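Exosome complex component Rrp42 (Archaeoglobus fulgidus, PDB 3M7N) is probably a non-catalytic subunit of the archaeal RNA-degrading exosome that contributes to the structure of the Rrp41 active site. Local coordinates at residues Y13-L18 / L190-K195; R33-I38 / R250-K255; S48-V51 / T56-V59; S122-E127 / Y176-R181; W133-D138 / A158-T163. All coordinates share one frame; numbering follows the deposited sequence.

Contacts 2, 3 and 5 share one mixed sheet: strand 35-39 of contact 2 neighbours strand 47-53 of contact 3, with I38 N 2.7 Å from L50 O, and strand 56-67 neighbours strand 131-141 of contact 5. A49 of contact 3 packs on A158 and A159 of contact 5, while I37 of contact 2 reaches A158. Contact 4 adjoins contact 5, their centres about 11 Å apart, through L124 O and W133 N at 2.8 Å. Contact 1 lies remote, its centre about 45 Å from that of contact 4. Nearest atoms are about 7 Å from the bound nucleic acid at contact 5, 11 Å at contact 4 and 21 Å at contact 1.

Contact 1. Residues Y13-L18 / L190-K195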
# COMPACT_ATOMS: atom_id res chain seq x y z
N TYR H 13 29.04 5.22 -22.46
CA TYR H 13 30.47 5.11 -22.24
C TYR H 13 30.93 3.65 -22.19
O TYR H 13 31.88 3.27 -22.86
CB TYR H 13 30.88 5.84 -20.96
CG TYR H 13 32.38 5.89 -20.80
CD1 TYR H 13 33.17 6.55 -21.72
CD2 TYR H 13 33.00 5.26 -19.72
CE1 TYR H 13 34.55 6.58 -21.59
CE2 TYR H 13 34.37 5.30 -19.58
CZ TYR H 13 35.14 5.95 -20.51
OH TYR H 13 36.51 5.99 -20.37
N VAL H 14 30.23 2.84 -21.40
CA VAL H 14 30.49 1.41 -21.35
C VAL H 14 30.36 0.79 -22.73
O VAL H 14 31.20 0.01 -23.15
CB VAL H 14 29.53 0.70 -20.40
CG1 VAL H 14 29.72 -0.80 -20.46
CG2 VAL H 14 29.72 1.22 -18.97
N LEU H 15 29.30 1.13 -23.45
CA LEU H 15 29.07 0.52 -24.75
C LEU H 15 30.15 0.93 -25.74
O LEU H 15 30.57 0.14 -26.59
CB LEU H 15 27.66 0.81 -25.28
CG LEU H 15 26.57 0.13 -24.45
CD1 LEU H 15 25.16 0.56 -24.87
CD2 LEU H 15 26.70 -1.40 -24.49
N SER H 16 30.61 2.16 -25.62
CA SER H 16 31.66 2.68 -26.50
C SER H 16 32.94 1.86 -26.28
O SER H 16 33.56 1.38 -27.23
CB SER H 16 31.87 4.17 -26.24
OG SER H 16 33.10 4.62 -26.73
N LYS H 17 33.31 1.66 -25.02
CA LYS H 17 34.46 0.86 -24.69
C LYS H 17 34.32 -0.58 -25.18
O LYS H 17 35.29 -1.17 -25.68
CB LYS H 17 34.71 0.90 -23.19
CG LYS H 17 35.03 2.29 -22.68
CD LYS H 17 36.36 2.81 -23.18
CE LYS H 17 37.49 1.91 -22.66
NZ LYS H 17 38.87 2.52 -22.77
N LEU H 18 33.12 -1.15 -25.02
CA LEU H 18 32.86 -2.52 -25.42
C LEU H 18 33.07 -2.71 -26.92
O LEU H 18 33.50 -3.77 -27.38
CB LEU H 18 31.42 -2.89 -25.08
CG LEU H 18 31.12 -4.24 -24.45
CD1 LEU H 18 29.68 -4.66 -24.75
CD2 LEU H 18 32.08 -5.29 -24.92
N LEU H 190 27.31 -10.05 -16.86
CA LEU H 190 26.47 -9.14 -17.59
C LEU H 190 26.49 -9.57 -19.07
O LEU H 190 27.56 -9.71 -19.68
CB LEU H 190 27.04 -7.73 -17.42
CG LEU H 190 26.20 -6.48 -17.62
CD1 LEU H 190 27.06 -5.37 -18.23
CD2 LEU H 190 24.99 -6.74 -18.44
N ILE H 191 25.32 -9.77 -19.68
CA ILE H 191 25.28 -10.10 -21.10
C ILE H 191 24.90 -8.87 -21.92
O ILE H 191 23.81 -8.33 -21.77
CB ILE H 191 24.28 -11.24 -21.41
CG1 ILE H 191 24.47 -12.41 -20.45
CG2 ILE H 191 24.41 -11.67 -22.85
CD1 ILE H 191 25.87 -13.03 -20.47
N VAL H 192 25.80 -8.41 -22.77
CA VAL H 192 25.48 -7.32 -23.68
C VAL H 192 25.60 -7.78 -25.13
O VAL H 192 26.71 -7.87 -25.66
CB VAL H 192 26.40 -6.10 -23.47
CG1 VAL H 192 25.93 -4.94 -24.35
CG2 VAL H 192 26.47 -5.69 -22.00
N GLY H 193 24.47 -8.04 -25.77
CA GLY H 193 24.48 -8.53 -27.14
C GLY H 193 25.01 -9.96 -27.17
O GLY H 193 24.44 -10.83 -26.53
N ASN H 194 26.10 -10.19 -27.89
CA ASN H 194 26.75 -11.51 -27.87
C ASN H 194 28.11 -11.48 -27.16
O ASN H 194 29.00 -12.28 -27.45
CB ASN H 194 26.87 -12.10 -29.29
N LYS H 195 28.27 -10.54 -26.24
CA LYS H 195 29.45 -10.49 -25.40
C LYS H 195 29.05 -10.63 -23.94
O LYS H 195 27.92 -10.31 -23.56
CB LYS H 195 30.22 -9.19 -25.62
CG LYS H 195 30.45 -8.90 -27.08
CD LYS H 195 31.57 -7.91 -27.25
CE LYS H 195 31.58 -7.32 -28.65
NZ LYS H 195 32.46 -6.11 -28.72
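L15 and L18, one helical turn apart, run level with V192 and K195, each of these two pairs having its CA atoms 8.7 Å apart, so the helix and the strand end meet through side chains. V192 is the hub. Its CG1, anti to the backbone N (chi1 -174°), projects at the helix and is shared by two leucines: L15 CD2 lies 3.6 Å from V192 CG1, and L18 CD1 approaches the same methyl at 3.8 Å. L18 carries the larger part on the helical side, because its two methyls divide the work, CD1 going to V192 and CD2 to the aliphatic stem of K195, where L18 CD2 and K195 CD are 3.5 Å apart. The partner is a beta hairpin of the second RNase PH domain, strands 185-192 and 195-198, closed by a type II' turn from V192 to K195. G193 supplies the positive phi (70°) of this turn, and V192 and K195 exchange both backbone hydrogen bonds across it. From the end of the turn K195 stretches toward the N-terminal helix 4-19, its chain extended past CG and running antiparallel to the L18 side chain. This reach brings K195 NZ to 2.9 Å from L18 O, a weak hydrogen bond to a carbonyl in the last turn of the helix. On another side of that helix, Y13 packs against the backbone of a neighbouring protein chain.

Contact 2. Residues R33-I38 / R250-K255; sequences RKVEII and RKLREK
K255 meets V35 at a flat group, the peptide joining K34 to V35. The ammonium comes up to the nitrogen end of this peptide: K255 NZ is 3.4 Å from V35 N and 4.4 Å from K34 C. Since both nitrogens are donors, the approach is a close packing distance and not a hydrogen bond. The preceding peptide is engaged through its oxygen. A single water donates to R33 O at 2.7 Å and accepts from K255 NZ at 2.8 Å, bridging the loop before strand 35-39 to K255. The lysine spans this distance because its chain is extended beyond CG, which is anti to the carbonyl carbon (chi1 -69°). On the way its methylene CD passes 3.9 Å from V35 CB, crossing the valine obliquely. V35 CG2 meets L252 CD2 at 4.0 Å, the two side chains crossing at about a right angle. L252 in turn touches F32 and V185, the latter in strand 185-192. The contact therefore joins the edge strand of the first-domain sheet to helix 235-253. K34 points away from the helix and forms a salt bridge with E36, K34 NZ lying 3.4 Å from E36 OE2. Chemically, the apolar part is V35 against L252 and the stem of K255, whereas K255 NZ faces another donor at V35 N and its polar link to R33 O passes through the water.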
# COMPACT_ATOMS: atom_id res chain seq x y z
N ARG H 33 36.98 -8.61 -9.90
CA ARG H 33 37.73 -7.62 -9.13
C ARG H 33 38.38 -8.30 -7.92
O ARG H 33 38.13 -9.47 -7.62
CB ARG H 33 36.85 -6.48 -8.64
CG ARG H 33 36.08 -5.71 -9.69
CD ARG H 33 34.65 -6.14 -9.60
NE ARG H 33 33.77 -5.09 -9.15
CZ ARG H 33 32.51 -5.25 -8.74
NH1 ARG H 33 31.82 -4.19 -8.36
NH2 ARG H 33 31.95 -6.45 -8.70
N LYS H 34 39.21 -7.54 -7.22
CA LYS H 34 39.84 -8.01 -6.02
C LYS H 34 38.76 -8.45 -5.04
O LYS H 34 37.78 -7.74 -4.81
CB LYS H 34 40.67 -6.87 -5.44
CG LYS H 34 41.47 -7.18 -4.18
CD LYS H 34 42.36 -5.96 -3.85
CE LYS H 34 43.18 -6.12 -2.57
NZ LYS H 34 42.40 -5.80 -1.35
N VAL H 35 38.95 -9.64 -4.48
CA VAL H 35 38.03 -10.19 -3.52
C VAL H 35 38.70 -10.21 -2.16
O VAL H 35 39.87 -10.49 -2.04
CB VAL H 35 37.70 -11.63 -3.87
CG1 VAL H 35 36.96 -12.29 -2.74
CG2 VAL H 35 36.90 -11.67 -5.15
N GLU H 36 37.95 -9.90 -1.12
CA GLU H 36 38.45 -10.01 0.24
C GLU H 36 37.37 -10.68 1.08
O GLU H 36 36.20 -10.26 1.05
CB GLU H 36 38.75 -8.62 0.78
CG GLU H 36 40.08 -8.50 1.45
CD GLU H 36 40.31 -7.11 2.00
OE1 GLU H 36 40.60 -7.00 3.22
OE2 GLU H 36 40.21 -6.13 1.22
N ILE H 37 37.76 -11.72 1.80
CA ILE H 37 36.85 -12.48 2.65
C ILE H 37 37.27 -12.43 4.13
O ILE H 37 38.29 -12.99 4.50
CB ILE H 37 36.79 -13.95 2.20
CG1 ILE H 37 36.52 -14.03 0.70
CG2 ILE H 37 35.71 -14.70 2.98
CD1 ILE H 37 36.51 -15.46 0.16
N ILE H 38 36.48 -11.74 4.96
CA ILE H 38 36.80 -11.60 6.38
C ILE H 38 35.80 -12.33 7.27
O ILE H 38 34.68 -11.87 7.47
CB ILE H 38 36.82 -10.11 6.85
CG1 ILE H 38 37.24 -9.16 5.71
CG2 ILE H 38 37.72 -9.93 8.08
CD1 ILE H 38 38.73 -9.00 5.58
N ARG H 250 36.52 -21.85 -10.07
CA ARG H 250 37.65 -22.59 -9.53
C ARG H 250 38.68 -21.64 -8.95
O ARG H 250 39.12 -21.82 -7.83
CB ARG H 250 38.30 -23.49 -10.60
CG ARG H 250 37.89 -24.97 -10.55
CD ARG H 250 39.02 -25.88 -11.06
NE ARG H 250 39.75 -25.24 -12.15
CZ ARG H 250 39.37 -25.27 -13.43
NH1 ARG H 250 40.09 -24.64 -14.35
NH2 ARG H 250 38.27 -25.92 -13.79
N LYS H 251 39.09 -20.63 -9.72
CA LYS H 251 40.02 -19.63 -9.20
C LYS H 251 39.49 -19.03 -7.89
O LYS H 251 40.20 -18.97 -6.88
CB LYS H 251 40.21 -18.50 -10.20
CG LYS H 251 41.21 -18.78 -11.31
CD LYS H 251 41.17 -20.23 -11.75
CE LYS H 251 42.32 -20.56 -12.70
NZ LYS H 251 42.63 -22.04 -12.64
N LEU H 252 38.24 -18.60 -7.91
CA LEU H 252 37.61 -18.04 -6.74
C LEU H 252 37.72 -18.98 -5.56
O LEU H 252 38.01 -18.57 -4.44
CB LEU H 252 36.14 -17.70 -7.03
CG LEU H 252 36.00 -16.38 -7.80
CD1 LEU H 252 34.56 -16.07 -8.13
CD2 LEU H 252 36.64 -15.25 -6.99
N ARG H 253 37.46 -20.25 -5.84
CA ARG H 253 37.39 -21.29 -4.83
C ARG H 253 38.75 -21.37 -4.14
O ARG H 253 38.84 -21.71 -2.97
CB ARG H 253 37.02 -22.62 -5.49
CG ARG H 253 36.60 -23.74 -4.56
CD ARG H 253 35.89 -24.86 -5.32
NE ARG H 253 34.51 -24.53 -5.58
CZ ARG H 253 33.98 -24.33 -6.79
NH1 ARG H 253 34.72 -24.46 -7.89
NH2 ARG H 253 32.68 -24.01 -6.88
N GLU H 254 39.80 -21.00 -4.85
CA GLU H 254 41.14 -21.13 -4.29
C GLU H 254 41.51 -19.97 -3.36
O GLU H 254 42.56 -19.99 -2.72
CB GLU H 254 42.16 -21.39 -5.41
CG GLU H 254 43.32 -20.41 -5.52
CD GLU H 254 44.16 -20.67 -6.77
OE1 GLU H 254 43.68 -21.43 -7.66
OE2 GLU H 254 45.28 -20.11 -6.87
N LYS H 255 40.64 -18.97 -3.27
CA LYS H 255 40.84 -17.89 -2.32
C LYS H 255 40.41 -18.32 -0.91
O LYS H 255 40.78 -17.70 0.08
CB LYS H 255 40.11 -16.61 -2.77
CG LYS H 255 40.71 -15.97 -4.02
CD LYS H 255 40.21 -14.55 -4.25
CE LYS H 255 41.12 -13.77 -5.23
NZ LYS H 255 40.94 -12.24 -5.22
O HOH W 1 39.54 -11.80 -7.61

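Contact 3. Residues S48-V51 / T56-V59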
# COMPACT_ATOMS: atom_id res chain seq x y z
N SER H 48 29.92 -15.85 10.64
CA SER H 48 29.75 -14.59 9.96
C SER H 48 30.88 -14.33 9.01
O SER H 48 31.98 -14.85 9.19
CB SER H 48 29.65 -13.43 10.97
OG SER H 48 30.85 -13.26 11.70
N ALA H 49 30.62 -13.50 8.00
CA ALA H 49 31.68 -13.14 7.09
C ALA H 49 31.38 -11.84 6.36
O ALA H 49 30.25 -11.57 5.97
CB ALA H 49 31.95 -14.29 6.10
N LEU H 50 32.41 -11.03 6.20
CA LEU H 50 32.33 -9.86 5.37
C LEU H 50 33.09 -10.14 4.09
O LEU H 50 34.23 -10.60 4.11
CB LEU H 50 32.90 -8.63 6.07
CG LEU H 50 33.09 -7.37 5.22
CD1 LEU H 50 31.76 -6.71 4.91
CD2 LEU H 50 34.02 -6.38 5.92
N VAL H 51 32.44 -9.88 2.97
CA VAL H 51 33.11 -9.96 1.70
C VAL H 51 33.19 -8.62 0.98
O VAL H 51 32.20 -7.90 0.90
CB VAL H 51 32.41 -10.96 0.78
CG1 VAL H 51 32.86 -10.76 -0.70
CG2 VAL H 51 32.66 -12.36 1.28
N THR H 56 32.09 -3.29 -3.87
CA THR H 56 30.93 -3.97 -3.30
C THR H 56 31.25 -4.64 -1.95
O THR H 56 32.28 -5.30 -1.81
CB THR H 56 30.34 -4.99 -4.31
OG1 THR H 56 29.72 -4.26 -5.37
CG2 THR H 56 29.30 -5.89 -3.66
N GLN H 57 30.36 -4.43 -0.98
CA GLN H 57 30.52 -4.97 0.37
C GLN H 57 29.21 -5.59 0.87
O GLN H 57 28.13 -5.04 0.70
CB GLN H 57 30.94 -3.88 1.36
CG GLN H 57 32.10 -3.03 0.91
CD GLN H 57 32.75 -2.26 2.07
OE1 GLN H 57 33.13 -2.84 3.08
NE2 GLN H 57 32.86 -0.97 1.91
N VAL H 58 29.31 -6.75 1.51
CA VAL H 58 28.13 -7.39 2.04
C VAL H 58 28.57 -8.22 3.20
O VAL H 58 29.71 -8.73 3.24
CB VAL H 58 27.42 -8.30 0.98
CG1 VAL H 58 28.40 -9.25 0.35
CG2 VAL H 58 26.29 -9.07 1.62
N VAL H 59 27.70 -8.34 4.19
CA VAL H 59 28.03 -9.15 5.33
C VAL H 59 26.96 -10.18 5.50
O VAL H 59 25.78 -9.90 5.27
CB VAL H 59 28.24 -8.31 6.64
CG1 VAL H 59 27.05 -7.42 6.91
CG2 VAL H 59 28.51 -9.22 7.80
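V58 O is approached by three groups of the opposite strand. V51 N donates to V58 O at 3.0 Å with a nearly straight N-H...O angle of 167°. L50 adds a longer CA-H...O contact, and the methyl L50 CD1 comes to 3.3 Å from the same oxygen. L50 reaches it because its CG is anti to the backbone N (chi1 170°), which swings the side chain over toward V58 and V59, with L50 CD1 lying 4.2 Å from V59 CB. The return bond, V58 N to V51 O, is 3.2 Å long. V51 and V58 are thus a hydrogen-bonded antiparallel pair, and L50 and V59 the adjoining non-hydrogen-bonded pair. A CA-H...O contact of 3.3 Å from V59 CA to A49 O continues the ladder. The two faces differ in company: V51 and V58 lie against A155 and A151 of helix 148-161, while L50 and V59 touch L142. V59 also packs on F84 of the neighbouring exonuclease 1 chain, so that this face contributes to the subunit interface. The two short segments run at 175° with axes 4.9 Å apart, as expected for the arms of the antiparallel beta hairpin 47-53/56-67 within the five-stranded sheet of the first RNase PH domain.

Contact 4. Residues S122-E127 / Y176-R181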
# COMPACT_ATOMS: atom_id res chain seq x y z
N SER H 122 21.44 -34.00 7.73
CA SER H 122 21.05 -35.15 8.54
C SER H 122 21.89 -35.21 9.81
O SER H 122 21.47 -35.80 10.81
CB SER H 122 21.17 -36.44 7.72
OG SER H 122 22.47 -36.59 7.20
N LYS H 123 23.07 -34.61 9.78
CA LYS H 123 23.92 -34.51 10.96
C LYS H 123 23.48 -33.38 11.89
O LYS H 123 24.14 -33.10 12.89
CB LYS H 123 25.37 -34.29 10.55
CG LYS H 123 26.15 -35.56 10.26
CD LYS H 123 27.48 -35.25 9.61
CE LYS H 123 28.43 -36.43 9.66
NZ LYS H 123 29.12 -36.55 10.98
N LEU H 124 22.36 -32.74 11.56
CA LEU H 124 21.84 -31.63 12.37
C LEU H 124 20.54 -32.03 13.03
O LEU H 124 19.73 -31.17 13.42
CB LEU H 124 21.63 -30.38 11.52
CG LEU H 124 22.94 -29.72 11.07
CD1 LEU H 124 22.66 -28.64 10.04
CD2 LEU H 124 23.67 -29.16 12.27
N VAL H 125 20.35 -33.34 13.16
CA VAL H 125 19.19 -33.88 13.84
C VAL H 125 19.50 -34.05 15.32
O VAL H 125 20.63 -34.39 15.69
CB VAL H 125 18.78 -35.23 13.23
CG1 VAL H 125 17.57 -35.80 13.96
CG2 VAL H 125 18.46 -35.06 11.76
N ILE H 126 18.51 -33.78 16.15
CA ILE H 126 18.70 -33.87 17.59
C ILE H 126 17.77 -34.95 18.14
O ILE H 126 18.09 -35.65 19.09
CB ILE H 126 18.42 -32.51 18.26
CG1 ILE H 126 19.43 -31.47 17.78
CG2 ILE H 126 18.47 -32.62 19.77
CD1 ILE H 126 19.16 -30.07 18.26
N GLU H 127 16.63 -35.09 17.49
CA GLU H 127 15.60 -36.01 17.93
C GLU H 127 14.62 -36.15 16.77
O GLU H 127 13.77 -35.27 16.58
CB GLU H 127 14.90 -35.42 19.15
CG GLU H 127 14.03 -36.39 19.94
CD GLU H 127 13.26 -35.71 21.07
OE1 GLU H 127 12.39 -36.37 21.68
OE2 GLU H 127 13.53 -34.51 21.35
N TYR H 176 30.41 -27.39 18.57
CA TYR H 176 31.29 -27.88 17.51
C TYR H 176 31.15 -27.07 16.22
O TYR H 176 30.09 -26.49 15.95
CB TYR H 176 31.03 -29.36 17.21
CG TYR H 176 29.62 -29.65 16.77
CD1 TYR H 176 28.61 -29.79 17.70
CD2 TYR H 176 29.30 -29.78 15.43
CE1 TYR H 176 27.31 -30.06 17.31
CE2 TYR H 176 27.99 -30.05 15.03
CZ TYR H 176 27.01 -30.19 15.98
OH TYR H 176 25.72 -30.45 15.62
N LEU H 177 32.22 -27.06 15.43
CA LEU H 177 32.19 -26.50 14.09
C LEU H 177 31.15 -27.19 13.22
O LEU H 177 31.07 -28.42 13.19
CB LEU H 177 33.57 -26.63 13.45
CG LEU H 177 34.70 -26.04 14.29
CD1 LEU H 177 35.98 -25.91 13.46
CD2 LEU H 177 34.29 -24.68 14.88
N LEU H 178 30.35 -26.40 12.52
CA LEU H 178 29.39 -26.93 11.55
C LEU H 178 30.15 -27.73 10.50
O LEU H 178 31.13 -27.26 9.94
CB LEU H 178 28.64 -25.78 10.89
CG LEU H 178 27.44 -26.03 9.98
CD1 LEU H 178 26.18 -26.35 10.78
CD2 LEU H 178 27.20 -24.80 9.10
N PRO H 179 29.70 -28.95 10.24
CA PRO H 179 30.34 -29.73 9.17
C PRO H 179 29.99 -29.17 7.79
O PRO H 179 28.85 -29.26 7.36
CB PRO H 179 29.74 -31.14 9.34
CG PRO H 179 29.00 -31.12 10.67
CD PRO H 179 28.61 -29.69 10.90
N VAL H 180 30.97 -28.59 7.11
CA VAL H 180 30.78 -28.12 5.74
C VAL H 180 31.54 -29.00 4.75
O VAL H 180 32.75 -29.14 4.85
CB VAL H 180 31.26 -26.66 5.57
CG1 VAL H 180 31.05 -26.22 4.15
CG2 VAL H 180 30.53 -25.74 6.55
N ARG H 181 30.85 -29.57 3.77
CA ARG H 181 31.48 -30.54 2.89
C ARG H 181 31.54 -30.15 1.41
O ARG H 181 31.86 -30.98 0.56
CB ARG H 181 30.80 -31.89 3.04
CG ARG H 181 29.33 -31.83 2.82
CD ARG H 181 28.70 -33.18 3.10
NE ARG H 181 27.25 -33.14 2.97
CZ ARG H 181 26.45 -34.19 3.11
NH1 ARG H 181 26.98 -35.39 3.39
NH2 ARG H 181 25.14 -34.05 2.98
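L124 and L178 meet where the loop leading into strand 131-141 passes the segment that follows the short strand 176-177. That loop is tied to the sheet by backbone pairing of L124 with W133 and includes a classic beta bulge, in which I126 and E127 both face K131. From its CB, L124 has no neighbour in 176-181; the branch point CG is turned beside the backbone N (chi1 -70°), and this turn aims the two methyls at the opposite segment. CD1 is 4.3 Å from L178 CD1. CD2 does the remaining work, standing 4.1 Å from L178 CD1 and, on another flank, 4.1 Å from Y176 OH. The two leucines cross at about a right angle, so they meet by methyl groups and not along their lengths. Behind them M64 of strand 56-67 touches both, and L178 also leans on L160 of helix 148-161, so the two leucines are buried between the sheet and helix 148-161. Nearer the surface, the aliphatic part of K123 lies beside the P179 ring, with K123 CD about 4.5 Å from P179 CG. At the far end of 176-181, R181 is held by D120 and by the carbonyl of E117. The tyrosine hydroxyl stays beyond bonding range of the loop backbone, Y176 OH lying 4.1 Å from K123 O.

Contact 5. Residues W133-D138 / A158-T163; sequences WIVFVD and AALMNT
L160 touches two valines of the strand with one methyl. Its CD2 lies 4.0 Å from V135 CG1 and 4.3 Å from V137 CG2, straddling residues that are two apart and therefore on the same face of the sheet. CD2 is delivered there because L160 CG is anti to the carbonyl carbon (chi1 -75°), which carries the branch from the flank of the helix over to the sheet; V135 answers with CG1, anti to its own N (chi1 -174°). With 93 Å² buried in all, the touch is small, purely apolar and deeply enclosed. The next shell widens it: V62 and M64 of strand 56-67 lie against V135, V62 also meets A159, and V81 of strand 78-84 lies against V137. What fixes the helix end is a pair of side-chain bonds back to its carbonyls. N162 ND2 donates to A158 O at 2.7 Å and 168°, with the oxygen in the plane of the amide, while T163 OG1 donates to A159 O at 2.8 Å from above the carbonyl plane. N162 is the first residue to leave helical geometry. On the opposite face of the strand, F136 is covered on one ring face by I134 CG2, and D138 forms a salt bridge with R89 of the neighbouring exonuclease 1 chain. Strand 131-141 sits between 56-67 and 78-84 in the mixed sheet, with helix 148-161 laid over the face bearing V135 and V137, and A158 meeting I37 of strand 35-39.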
# COMPACT_ATOMS: atom_id res chain seq x y z
N TRP H 133 18.31 -28.85 14.23
CA TRP H 133 18.91 -27.53 14.11
C TRP H 133 18.36 -26.76 12.93
O TRP H 133 18.10 -27.33 11.86
CB TRP H 133 20.42 -27.63 13.97
CG TRP H 133 21.11 -27.89 15.25
CD1 TRP H 133 21.71 -29.05 15.64
CD2 TRP H 133 21.30 -26.96 16.33
NE1 TRP H 133 22.26 -28.91 16.89
CE2 TRP H 133 22.02 -27.63 17.34
CE3 TRP H 133 20.93 -25.63 16.54
CZ2 TRP H 133 22.38 -27.02 18.53
CZ3 TRP H 133 21.29 -25.02 17.73
CH2 TRP H 133 22.01 -25.72 18.71
N ILE H 134 18.16 -25.47 13.12
CA ILE H 134 17.75 -24.59 12.05
C ILE H 134 18.83 -23.57 11.79
O ILE H 134 19.26 -22.88 12.71
CB ILE H 134 16.46 -23.88 12.41
CG1 ILE H 134 15.36 -24.91 12.65
CG2 ILE H 134 16.09 -22.88 11.32
CD1 ILE H 134 14.11 -24.34 13.23
N VAL H 135 19.30 -23.48 10.56
CA VAL H 135 20.37 -22.55 10.21
C VAL H 135 19.82 -21.34 9.45
O VAL H 135 19.33 -21.47 8.33
CB VAL H 135 21.44 -23.25 9.36
CG1 VAL H 135 22.61 -22.34 9.12
CG2 VAL H 135 21.87 -24.54 10.04
N PHE H 136 19.87 -20.16 10.08
CA PHE H 136 19.45 -18.92 9.45
C PHE H 136 20.62 -18.26 8.78
O PHE H 136 21.60 -17.90 9.44
CB PHE H 136 18.84 -17.94 10.46
CG PHE H 136 17.47 -18.36 10.95
CD1 PHE H 136 17.31 -18.94 12.20
CD2 PHE H 136 16.35 -18.17 10.17
CE1 PHE H 136 16.07 -19.33 12.65
CE2 PHE H 136 15.10 -18.55 10.62
CZ PHE H 136 14.96 -19.13 11.85
N VAL H 137 20.53 -18.12 7.46
CA VAL H 137 21.56 -17.42 6.70
C VAL H 137 21.00 -16.06 6.32
O VAL H 137 20.06 -15.95 5.53
CB VAL H 137 22.04 -18.20 5.43
CG1 VAL H 137 23.06 -17.36 4.66
CG2 VAL H 137 22.66 -19.53 5.80
N ASP H 138 21.55 -15.01 6.92
CA ASP H 138 20.98 -13.69 6.70
C ASP H 138 21.98 -12.79 6.02
O ASP H 138 23.07 -12.53 6.53
CB ASP H 138 20.41 -13.09 8.00
CG ASP H 138 19.12 -13.78 8.44
OD1 ASP H 138 19.13 -14.50 9.45
OD2 ASP H 138 18.08 -13.61 7.76
N ALA H 158 31.49 -18.67 3.19
CA ALA H 158 32.53 -18.35 4.16
C ALA H 158 31.96 -18.35 5.59
O ALA H 158 32.58 -18.88 6.52
CB ALA H 158 33.18 -17.00 3.84
N ALA H 159 30.78 -17.77 5.75
CA ALA H 159 30.13 -17.73 7.05
C ALA H 159 29.80 -19.13 7.55
O ALA H 159 29.99 -19.44 8.73
CB ALA H 159 28.87 -16.89 7.00
N LEU H 160 29.28 -19.97 6.65
CA LEU H 160 28.95 -21.33 7.02
C LEU H 160 30.20 -22.09 7.44
O LEU H 160 30.19 -22.83 8.42
CB LEU H 160 28.22 -22.03 5.87
CG LEU H 160 26.77 -21.57 5.72
CD1 LEU H 160 26.18 -22.05 4.39
CD2 LEU H 160 25.93 -22.03 6.93
N MET H 161 31.29 -21.89 6.70
CA MET H 161 32.57 -22.50 7.00
C MET H 161 33.17 -22.02 8.33
O MET H 161 34.01 -22.70 8.91
CB MET H 161 33.55 -22.25 5.86
CG MET H 161 33.19 -22.97 4.57
SD MET H 161 34.19 -22.44 3.17
CE MET H 161 35.78 -23.17 3.61
N ASN H 162 32.74 -20.86 8.82
CA ASN H 162 33.22 -20.41 10.12
C ASN H 162 32.14 -20.37 11.19
O ASN H 162 32.25 -19.62 12.15
CB ASN H 162 33.91 -19.06 10.00
CG ASN H 162 35.14 -19.12 9.12
OD1 ASN H 162 36.27 -19.16 9.62
ND2 ASN H 162 34.94 -19.10 7.79
N THR H 163 31.12 -21.20 11.03
CA THR H 163 30.06 -21.33 12.02
C THR H 163 30.40 -22.31 13.14
O THR H 163 31.08 -23.32 12.94
CB THR H 163 28.75 -21.76 11.36
OG1 THR H 163 28.29 -20.72 10.50
CG2 THR H 163 27.68 -22.05 12.41